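Local coordinates for periplasmic binding protein/LacI transcriptional regulator (Burkholderia multivorans, PDB 4YLE), which probably serves as the periplasmic solute-binding subunit of an ABC transporter, delivering a simple sugar to its membrane partner, at residues K34-M39 with D94-A99; A226-N231 with Y252-D257. One frame throughout, in Å; residues are numbered along the deposited sequence.

Interaction 1. Residues K34-M39 with D94-A99; sequences KVALVM and DAIVLA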
ATOM      1  N   LYS A  34       4.414  23.024   9.869  1.00 34.82           N
ATOM      2  CA  LYS A  34       3.968  21.825  10.576  1.00 31.55           C
ATOM      3  C   LYS A  34       3.302  20.891   9.563  1.00 30.16           C
ATOM      4  O   LYS A  34       2.360  21.272   8.877  1.00 31.54           O
ATOM      5  CB  LYS A  34       3.009  22.176  11.712  1.00 36.87           C
ATOM      6  CG  LYS A  34       2.828  21.071  12.761  1.00 54.23           C
ATOM      7  CD  LYS A  34       2.440  21.631  14.150  1.00 64.79           C
ATOM      8  CE  LYS A  34       0.935  21.532  14.451  1.00 68.43           C
ATOM      9  NZ  LYS A  34       0.648  21.355  15.913  1.00 74.03           N
ATOM     10  N   VAL A  35       3.826  19.677   9.468  1.00 27.68           N
ATOM     11  CA  VAL A  35       3.366  18.702   8.469  1.00 27.12           C
ATOM     12  C   VAL A  35       2.725  17.518   9.167  1.00 26.07           C
ATOM     13  O   VAL A  35       3.304  16.965  10.097  1.00 28.50           O
ATOM     14  CB  VAL A  35       4.535  18.185   7.593  1.00 25.84           C
ATOM     15  CG1 VAL A  35       4.040  17.209   6.551  1.00 25.75           C
ATOM     16  CG2 VAL A  35       5.257  19.349   6.905  1.00 29.34           C
ATOM     17  N   ALA A  36       1.551  17.112   8.682  1.00 27.80           N
ATOM     18  CA  ALA A  36       0.850  15.942   9.193  1.00 26.83           C
ATOM     19  C   ALA A  36       1.029  14.796   8.226  1.00 28.08           C
ATOM     20  O   ALA A  36       0.796  14.970   7.029  1.00 28.64           O
ATOM     21  CB  ALA A  36      -0.638  16.235   9.380  1.00 29.58           C
ATOM     22  N   LEU A  37       1.434  13.642   8.757  1.00 23.40           N
ATOM     23  CA  LEU A  37       1.537  12.369   7.977  1.00 21.65           C
ATOM     24  C   LEU A  37       0.423  11.468   8.437  1.00 22.75           C
ATOM     25  O   LEU A  37       0.423  11.035   9.589  1.00 23.79           O
ATOM     26  CB  LEU A  37       2.879  11.680   8.196  1.00 19.82           C
ATOM     27  CG  LEU A  37       3.045  10.321   7.496  1.00 18.38           C
ATOM     28  CD1 LEU A  37       2.981  10.454   5.991  1.00 19.10           C
ATOM     29  CD2 LEU A  37       4.366   9.698   7.885  1.00 18.77           C
ATOM     30  N   VAL A  38      -0.522  11.184   7.536  1.00 23.16           N
ATOM     31  CA  VAL A  38      -1.727  10.424   7.883  1.00 24.63           C
ATOM     32  C   VAL A  38      -1.693   9.094   7.155  1.00 23.23           C
ATOM     33  O   VAL A  38      -1.739   9.055   5.942  1.00 22.54           O
ATOM     34  CB  VAL A  38      -2.983  11.229   7.524  1.00 26.98           C
ATOM     35  CG1 VAL A  38      -4.284  10.398   7.731  1.00 28.73           C
ATOM     36  CG2 VAL A  38      -3.014  12.511   8.364  1.00 28.78           C
HETATM   37  N   MSE A  39      -1.583   8.014   7.926  1.00 23.09           N
HETATM   38  CA  MSE A  39      -1.315   6.690   7.396  1.00 21.81           C
HETATM   39  C   MSE A  39      -2.517   5.786   7.573  1.00 23.43           C
HETATM   40  O   MSE A  39      -3.545   6.211   8.040  1.00 25.37           O
HETATM   41  CB  MSE A  39      -0.102   6.100   8.098  1.00 20.69           C
HETATM   42  CG  MSE A  39       1.136   6.941   7.846  1.00 26.54           C
HETATM   43 SE   MSE A  39       2.703   6.263   8.810  1.00 27.28          SE
HETATM   44  CE  MSE A  39       2.194   6.977  10.566  1.00 36.25           C
ATOM     45  N   ASP A  94       0.289  23.021   8.090  1.00 35.94           N
ATOM     46  CA  ASP A  94       0.599  23.659   6.815  1.00 36.63           C
ATOM     47  C   ASP A  94       0.559  22.709   5.631  1.00 34.65           C
ATOM     48  O   ASP A  94       0.372  23.124   4.488  1.00 33.96           O
ATOM     49  CB  ASP A  94       1.968  24.312   6.915  1.00 35.32           C
ATOM     50  CG  ASP A  94       2.002  25.343   8.017  1.00 49.17           C
ATOM     51  OD1 ASP A  94       1.300  26.381   7.892  1.00 42.51           O
ATOM     52  OD2 ASP A  94       2.693  25.084   9.020  1.00 37.57           O
ATOM     53  N   ALA A  95       0.743  21.428   5.911  1.00 31.45           N
ATOM     54  CA  ALA A  95       0.665  20.435   4.871  1.00 29.58           C
ATOM     55  C   ALA A  95       0.183  19.129   5.458  1.00 28.54           C
ATOM     56  O   ALA A  95       0.385  18.868   6.641  1.00 28.50           O
ATOM     57  CB  ALA A  95       2.028  20.251   4.201  1.00 27.44           C
ATOM     58  N   ILE A  96      -0.454  18.325   4.609  1.00 27.92           N
ATOM     59  CA  ILE A  96      -0.900  16.982   4.960  1.00 26.85           C
ATOM     60  C   ILE A  96      -0.413  16.014   3.907  1.00 24.70           C
ATOM     61  O   ILE A  96      -0.635  16.224   2.716  1.00 25.06           O
ATOM     62  CB  ILE A  96      -2.433  16.877   5.044  1.00 28.87           C
ATOM     63  CG1 ILE A  96      -2.965  17.693   6.208  1.00 31.16           C
ATOM     64  CG2 ILE A  96      -2.844  15.407   5.214  1.00 31.67           C
ATOM     65  CD1 ILE A  96      -4.475  17.840   6.199  1.00 33.63           C
ATOM     66  N   VAL A  97       0.265  14.968   4.357  1.00 24.45           N
ATOM     67  CA  VAL A  97       0.768  13.916   3.507  1.00 22.99           C
ATOM     68  C   VAL A  97      -0.081  12.695   3.830  1.00 25.04           C
ATOM     69  O   VAL A  97      -0.010  12.190   4.947  1.00 20.17           O
ATOM     70  CB  VAL A  97       2.247  13.626   3.770  1.00 19.62           C
ATOM     71  CG1 VAL A  97       2.729  12.519   2.879  1.00 19.31           C
ATOM     72  CG2 VAL A  97       3.097  14.913   3.539  1.00 19.10           C
ATOM     73  N   LEU A  98      -0.907  12.267   2.876  1.00 21.06           N
ATOM     74  CA  LEU A  98      -1.956  11.314   3.162  1.00 21.61           C
ATOM     75  C   LEU A  98      -1.773  10.030   2.352  1.00 21.71           C
ATOM     76  O   LEU A  98      -1.607  10.097   1.130  1.00 20.10           O
ATOM     77  CB  LEU A  98      -3.318  11.932   2.840  1.00 24.21           C
ATOM     78  CG  LEU A  98      -4.534  11.002   2.916  1.00 25.24           C
ATOM     79  CD1 LEU A  98      -4.793  10.564   4.343  1.00 25.34           C
ATOM     80  CD2 LEU A  98      -5.751  11.709   2.303  1.00 27.93           C
ATOM     81  N   ALA A  99      -1.798   8.882   3.050  1.00 20.09           N
ATOM     82  CA  ALA A  99      -1.921   7.532   2.439  1.00 23.74           C
ATOM     83  C   ALA A  99      -3.361   7.051   2.626  1.00 23.90           C
ATOM     84  O   ALA A  99      -3.695   6.513   3.678  1.00 20.28           O
ATOM     85  CB  ALA A  99      -0.949   6.535   3.080  1.00 18.03           C
TER
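Val-97 meets two residues of the neighbouring strand at once, one with each methyl. Its CG2 lies 3.9 Å from Val-35 CG1, and its CG1 lies 3.7 Å from Leu-37 CD1. With CG1 turned anti to the backbone N (chi1 179°), the two methyls spread along the strand, one to each neighbour. Both pairs meet at a slant rather than running alongside each other, and Leu-37 CD1 also rests against the carbonyl oxygen of Val-97. Helix 279-295 covers this face: Leu-291 packs on Val-35 and Ala-283 on Leu-37.

On the other face, Val-38 and Leu-98 come closest. Val-38 CG1 and Leu-98 CD1 are 3.4 Å apart, tighter than ordinary van der Waals contact, with one leucine methyl pressed in against the valine branch. Ile-96 is looser, with CG1 4.2 Å from Ala-36 CB. Gln-81, Ile-84 and Met-88 of helix 78-90 close over this side.

Beneath the side chains the two strands run parallel in register, and Val-97 is gripped at both backbone ends: its N donates to Ala-36 O (2.7 Å) and its O accepts from Val-38 N (2.8 Å), both bonds nearly straight. At the N-terminal end, Asp-94 closes the ladder with its carboxylate. Lys-34 N donates to Asp-94 OD2 over 2.8 Å; the oxygen accepts on its anti lone pair, and the N-H...O angle is a nearly straight 171°. Asp-94 N returns a bond to Lys-34 O. At the other end, Gln-81 NE2 donates to both Met-39 O and Ala-99 O, tying the two strand ends together. Apolar parallel strands between helical layers, side by side as the first and third strands of an order that begins 2-1-3-4-5, typify the Rossmann-like lobe of type I periplasmic binding proteins.

Interaction 2. Residues A226-N231 with Y252-D257; sequences ALLCGN and YVVGYD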
ATOM      1  N   ALA A 226      -0.524 -21.864  -6.377  1.00 18.04           N
ATOM      2  CA  ALA A 226       0.036 -20.669  -5.789  1.00 18.54           C
ATOM      3  C   ALA A 226      -1.044 -19.705  -5.343  1.00 16.05           C
ATOM      4  O   ALA A 226      -2.165 -19.695  -5.862  1.00 18.05           O
ATOM      5  CB  ALA A 226       0.947 -19.973  -6.766  1.00 18.08           C
ATOM      6  N   LEU A 227      -0.671 -18.897  -4.371  1.00 15.10           N
ATOM      7  CA  LEU A 227      -1.490 -17.805  -3.887  1.00 17.65           C
ATOM      8  C   LEU A 227      -0.698 -16.521  -4.024  1.00 16.27           C
ATOM      9  O   LEU A 227       0.368 -16.402  -3.438  1.00 17.42           O
ATOM     10  CB  LEU A 227      -1.856 -18.022  -2.432  1.00 18.51           C
ATOM     11  CG  LEU A 227      -2.812 -19.199  -2.210  1.00 16.67           C
ATOM     12  CD1 LEU A 227      -2.684 -19.816  -0.804  1.00 18.68           C
ATOM     13  CD2 LEU A 227      -4.246 -18.785  -2.492  1.00 17.98           C
ATOM     14  N   LEU A 228      -1.232 -15.578  -4.801  1.00 14.75           N
ATOM     15  CA  LEU A 228      -0.549 -14.322  -5.055  1.00 17.12           C
ATOM     16  C   LEU A 228      -1.251 -13.256  -4.219  1.00 12.72           C
ATOM     17  O   LEU A 228      -2.426 -12.951  -4.470  1.00 14.64           O
ATOM     18  CB  LEU A 228      -0.593 -13.954  -6.536  1.00 16.73           C
ATOM     19  CG  LEU A 228       0.073 -14.891  -7.549  1.00 15.73           C
ATOM     20  CD1 LEU A 228      -0.691 -16.188  -7.727  1.00 17.87           C
ATOM     21  CD2 LEU A 228       0.220 -14.169  -8.881  1.00 18.55           C
ATOM     22  N   CYS A 229      -0.547 -12.694  -3.239  1.00 15.28           N
ATOM     23  CA  CYS A 229      -1.157 -11.842  -2.231  1.00 14.00           C
ATOM     24  C   CYS A 229      -0.731 -10.410  -2.385  1.00 14.94           C
ATOM     25  O   CYS A 229       0.455 -10.134  -2.542  1.00 15.83           O
ATOM     26  CB  CYS A 229      -0.806 -12.320  -0.827  1.00 15.24           C
ATOM     27  SG  CYS A 229      -1.301 -14.017  -0.535  1.00 16.11           S
ATOM     28  N   GLY A 230      -1.714  -9.520  -2.301  1.00 11.40           N
ATOM     29  CA  GLY A 230      -1.509  -8.105  -2.491  1.00 12.34           C
ATOM     30  C   GLY A 230      -0.653  -7.404  -1.433  1.00 14.09           C
ATOM     31  O   GLY A 230      -0.153  -6.308  -1.661  1.00 15.73           O
ATOM     32  N   ASN A 231      -0.479  -8.010  -0.271  1.00 12.89           N
ATOM     33  CA  ASN A 231       0.506  -7.486   0.696  1.00 14.20           C
ATOM     34  C   ASN A 231       1.033  -8.623   1.562  1.00 15.01           C
ATOM     35  O   ASN A 231       0.523  -9.738   1.499  1.00 13.16           O
ATOM     36  CB  ASN A 231      -0.089  -6.314   1.505  1.00 14.23           C
ATOM     37  CG  ASN A 231      -1.032  -6.742   2.583  1.00 16.08           C
ATOM     38  OD1 ASN A 231      -1.509  -7.869   2.585  1.00 17.19           O
ATOM     39  ND2 ASN A 231      -1.310  -5.833   3.526  1.00 16.73           N
ATOM     40  N   TYR A 252       2.892 -22.325  -3.625  1.00 21.83           N
ATOM     41  CA  TYR A 252       3.711 -21.141  -3.476  1.00 21.45           C
ATOM     42  C   TYR A 252       2.892 -19.975  -2.952  1.00 19.29           C
ATOM     43  O   TYR A 252       1.706 -19.839  -3.274  1.00 17.43           O
ATOM     44  CB  TYR A 252       4.350 -20.755  -4.805  1.00 21.61           C
ATOM     45  CG  TYR A 252       5.475 -21.671  -5.243  1.00 19.57           C
ATOM     46  CD1 TYR A 252       6.671 -21.685  -4.552  1.00 26.78           C
ATOM     47  CD2 TYR A 252       5.349 -22.481  -6.359  1.00 24.65           C
ATOM     48  CE1 TYR A 252       7.726 -22.487  -4.948  1.00 32.00           C
ATOM     49  CE2 TYR A 252       6.397 -23.305  -6.758  1.00 29.76           C
ATOM     50  CZ  TYR A 252       7.583 -23.298  -6.046  1.00 35.19           C
ATOM     51  OH  TYR A 252       8.635 -24.113  -6.428  1.00 38.87           O
ATOM     52  N   VAL A 253       3.545 -19.134  -2.158  1.00 19.47           N
ATOM     53  CA  VAL A 253       2.965 -17.864  -1.719  1.00 16.63           C
ATOM     54  C   VAL A 253       3.896 -16.696  -2.064  1.00 16.51           C
ATOM     55  O   VAL A 253       5.098 -16.757  -1.782  1.00 21.13           O
ATOM     56  CB  VAL A 253       2.706 -17.853  -0.197  1.00 18.26           C
ATOM     57  CG1 VAL A 253       2.189 -16.514   0.263  1.00 19.73           C
ATOM     58  CG2 VAL A 253       1.762 -18.953   0.199  1.00 23.28           C
ATOM     59  N   VAL A 254       3.342 -15.659  -2.691  1.00 15.56           N
ATOM     60  CA  VAL A 254       4.062 -14.404  -2.862  1.00 14.79           C
ATOM     61  C   VAL A 254       3.281 -13.283  -2.218  1.00 14.19           C
ATOM     62  O   VAL A 254       2.069 -13.346  -2.115  1.00 15.13           O
ATOM     63  CB  VAL A 254       4.350 -14.083  -4.330  1.00 17.98           C
ATOM     64  CG1 VAL A 254       5.300 -15.160  -4.929  1.00 23.97           C
ATOM     65  CG2 VAL A 254       3.047 -13.941  -5.125  1.00 17.11           C
ATOM     66  N   GLY A 255       4.003 -12.232  -1.819  1.00 16.73           N
ATOM     67  CA  GLY A 255       3.403 -11.071  -1.198  1.00 15.87           C
ATOM     68  C   GLY A 255       3.959  -9.795  -1.774  1.00 16.18           C
ATOM     69  O   GLY A 255       4.384  -9.752  -2.931  1.00 17.24           O
ATOM     70  N   TYR A 256       3.920  -8.759  -0.951  1.00 14.63           N
ATOM     71  CA  TYR A 256       4.286  -7.407  -1.361  1.00 15.73           C
ATOM     72  C   TYR A 256       4.446  -6.590  -0.085  1.00 15.31           C
ATOM     73  O   TYR A 256       3.518  -6.562   0.717  1.00 18.25           O
ATOM     74  CB  TYR A 256       3.179  -6.822  -2.237  1.00 13.45           C
ATOM     75  CG  TYR A 256       3.540  -5.699  -3.177  1.00 14.37           C
ATOM     76  CD1 TYR A 256       3.851  -5.975  -4.485  1.00 17.40           C
ATOM     77  CD2 TYR A 256       3.473  -4.373  -2.775  1.00 16.11           C
ATOM     78  CE1 TYR A 256       4.122  -4.971  -5.379  1.00 16.95           C
ATOM     79  CE2 TYR A 256       3.740  -3.351  -3.702  1.00 16.23           C
ATOM     80  CZ  TYR A 256       4.074  -3.697  -4.985  1.00 15.75           C
ATOM     81  OH  TYR A 256       4.323  -2.674  -5.864  1.00 22.31           O
ATOM     82  N   ASP A 257       5.592  -5.923   0.067  1.00 16.79           N
ATOM     83  CA  ASP A 257       5.923  -4.916   1.125  1.00 14.03           C
ATOM     84  C   ASP A 257       7.313  -5.134   1.705  1.00 18.25           C
ATOM     85  O   ASP A 257       7.933  -4.189   2.206  1.00 19.34           O
ATOM     86  CB  ASP A 257       4.947  -4.879   2.326  1.00 15.94           C
ATOM     87  CG  ASP A 257       3.605  -4.210   1.992  1.00 18.28           C
ATOM     88  OD1 ASP A 257       3.514  -3.554   0.940  1.00 16.39           O
ATOM     89  OD2 ASP A 257       2.645  -4.376   2.777  1.00 15.73           O
TER
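Strands 226-229 and 252-254 run parallel, their axes 4.6 Å apart at closest and only 7° from alignment, stitched by Leu-227 N to Tyr-252 O (2.8 Å), Val-254 N to Leu-227 O (3.2 Å) and Cys-229 N to Val-254 O (2.9 Å). The last bond comes in tilted from the carbonyl plane as the strands end.

Leu-228 and Val-254 rise from the same face and run alongside each other. The valine reaches across with CG2, which its first torsion (-64° for CG1) places between the backbone N and the carbonyl carbon; that methyl sits 3.6 Å from Leu-228 CA and also touches CB and CG. Val-153 and Leu-157 of helix 146-160 close over the pair. On the reverse face, Cys-229 leans its SG toward Val-253 CG1, a loose contact, while its CB presses 3.3 Å from Val-254 O. Ala-235, Ala-238 and Val-242 of helix 232-244 pack on this side.

Past the strands, the two segments touch through their loops. Tyr-256 lays its CB 3.4 Å from Gly-230 O, which also accepts from Arg-182 NH1, and the ring leads away from there. Asn-231 CB is 3.6 Å from Asp-257 OD2, but the polar ends of these two residues work elsewhere. Asn-231 OD1 caps helix 232-244 at Met-234 N, and its ND2 donates to Trp-205 O and to the bound, unidentified ligand. The two carboxylate oxygens of Asp-257 have different partners: OD1 accepts from Gln-277 NE2, and OD2 bonds the same ligand oxygen as the asparagine. With OD1 and ND2 so committed, the amide is held in one orientation. A beta-alpha-beta unit whose C-terminal strand ends carry ligand-gripping polar residues is characteristic of the interlobe cleft in type I sugar-binding proteins.

How the interactions relate
Interactions 1 and 2 hold strand pairs in different sheets, 34-39 with 95-98 in the mixed sheet and 226-229 with 252-254 in the four-stranded one, on opposite sides of the chain's centre. Their centres are 29 Å apart and they do not touch. Both are buried, with helices on both faces. Interaction 1 pairs interior strands and is mostly apolar, its charged residues, Lys-34 and Asp-94, lying at the partly exposed N-terminal end. Interaction 2 includes an outermost strand, has fewer backbone bonds, and continues into polar loops that bind the ligand directly. In interaction 1 the side chain of Ala-99 lies about 7 Å from that ligand, consistent with two lobes facing one cleft.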